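Local coordinates for protein aspartokinase (PDB 3L76) that binds lysine and threonine in its ACT-domain region and probably catalyses the ATP-dependent phosphorylation of aspartate to 4-phospho-L-aspartate, at residues Gly14-Glu17 with Arg18-Val22. Numbering follows the deposited sequence.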
loop_
_atom_site.group_PDB
_atom_site.type_symbol
_atom_site.label_atom_id
_atom_site.label_comp_id
_atom_site.label_asym_id
_atom_site.label_seq_id
_atom_site.Cartn_x
_atom_site.Cartn_y
_atom_site.Cartn_z
ATOM N N GLY A 14 15.789 0.259 8.161
ATOM C CA GLY A 14 15.580 1.655 7.817
ATOM C C GLY A 14 16.247 2.102 6.531
ATOM O O GLY A 14 15.780 3.034 5.875
ATOM N N THR A 15 17.346 1.445 6.177
ATOM C CA THR A 15 18.104 1.820 4.988
ATOM C C THR A 15 18.323 0.611 4.105
ATOM O O THR A 15 18.285 -0.527 4.575
ATOM C CB THR A 15 19.489 2.400 5.334
ATOM O OG1 THR A 15 20.362 1.341 5.748
ATOM C CG2 THR A 15 19.382 3.446 6.434
ATOM N N VAL A 16 18.565 0.866 2.824
ATOM C CA VAL A 16 18.779 -0.202 1.863
ATOM C C VAL A 16 19.982 -1.032 2.273
ATOM O O VAL A 16 19.975 -2.259 2.150
ATOM C CB VAL A 16 18.985 0.358 0.450
ATOM C CG1 VAL A 16 19.794 1.653 0.506
ATOM C CG2 VAL A 16 19.653 -0.682 -0.448
ATOM N N GLU A 17 21.006 -0.354 2.779
ATOM C CA GLU A 17 22.222 -1.021 3.218
ATOM C C GLU A 17 21.913 -2.036 4.309
ATOM O O GLU A 17 22.352 -3.187 4.246
ATOM C CB GLU A 17 23.229 0.003 3.729
ATOM C CG GLU A 17 24.564 -0.590 4.129
ATOM C CD GLU A 17 25.468 0.426 4.803
ATOM O OE1 GLU A 17 26.671 0.132 4.971
ATOM O OE2 GLU A 17 24.977 1.519 5.164
ATOM N N ARG A 18 21.155 -1.600 5.309
ATOM C CA ARG A 18 20.775 -2.473 6.414
ATOM C C ARG A 18 19.919 -3.647 5.937
ATOM O O ARG A 18 20.083 -4.771 6.406
ATOM C CB ARG A 18 20.069 -1.680 7.522
ATOM C CG ARG A 18 21.028 -0.888 8.398
ATOM C CD ARG A 18 20.321 0.008 9.395
ATOM N NE ARG A 18 21.296 0.813 10.130
ATOM C CZ ARG A 18 20.992 1.751 11.022
ATOM N NH1 ARG A 18 19.725 2.018 11.313
ATOM N NH2 ARG A 18 21.963 2.422 11.628
ATOM N N ILE A 19 19.016 -3.385 4.999
ATOM C CA ILE A 19 18.210 -4.444 4.403
ATOM C C ILE A 19 19.094 -5.535 3.806
ATOM O O ILE A 19 18.783 -6.720 3.904
ATOM C CB ILE A 19 17.256 -3.886 3.333
ATOM C CG1 ILE A 19 16.107 -3.147 4.011
ATOM C CG2 ILE A 19 16.713 -5.000 2.450
ATOM C CD1 ILE A 19 15.090 -2.582 3.056
ATOM N N GLN A 20 20.207 -5.129 3.210
ATOM C CA GLN A 20 21.125 -6.079 2.596
ATOM C C GLN A 20 21.842 -6.916 3.653
ATOM O O GLN A 20 22.166 -8.086 3.428
ATOM C CB GLN A 20 22.140 -5.342 1.728
ATOM C CG GLN A 20 21.515 -4.526 0.612
ATOM C CD GLN A 20 22.554 -3.796 -0.211
ATOM O OE1 GLN A 20 23.361 -3.025 0.323
ATOM N NE2 GLN A 20 22.548 -4.038 -1.523
ATOM N N ALA A 21 22.081 -6.310 4.810
ATOM C CA ALA A 21 22.732 -7.004 5.922
ATOM C C ALA A 21 21.876 -8.123 6.516
ATOM O O ALA A 21 22.360 -9.233 6.743
ATOM C CB ALA A 21 23.111 -6.016 7.000
ATOM N N VAL A 22 20.608 -7.835 6.782
ATOM C CA VAL A 22 19.730 -8.852 7.342
ATOM C C VAL A 22 19.597 -9.986 6.345
ATOM O O VAL A 22 19.710 -11.156 6.700
ATOM C CB VAL A 22 18.342 -8.295 7.750
ATOM C CG1 VAL A 22 18.113 -6.912 7.166
ATOM C CG2 VAL A 22 17.222 -9.266 7.354
#
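Thr15 and Arg18 illustrate how a side chain caps the start of a helix. Thr15 is the N-cap of helix 16-31: its OG1 accepts from Arg18 N at 3.1 Å in a nearly straight bond (166°), taking up one of the amide hydrogens that the first turn cannot satisfy internally. The chi1 of 74° sets OG1 between the threonine's own N and carbonyl carbon, where it can reach forward to the amide of Arg18. The extended Arg18 chain passes obliquely beside the hydroxyl, its CG 3.5 Å from Thr15 OG1. The regular helical ladder opens with the carbonyl of the same threonine, as Thr15 O accepts from Ile19 N at 3.0 Å. Val16 comes next, its O accepting from Gln20 N at 3.1 Å. The side chains of this pair meet only loosely, through Val16 CG2 and Gln20 CD. Glu17 O takes Ala21 N at 3.2 Å and, more weakly, Gln20 N. The capped turn begins the helix of the beta-alpha-beta unit formed by strand 3-8, helix 16-31 and strand 35-40 in the amino acid kinase domain. Val16, Ile19 and Gln20 also pack on Gln56 and Ile57 of the second subunit, while Ile19 and Val22 lie against helix 63-87 through Leu80, Leu81 and Ala84.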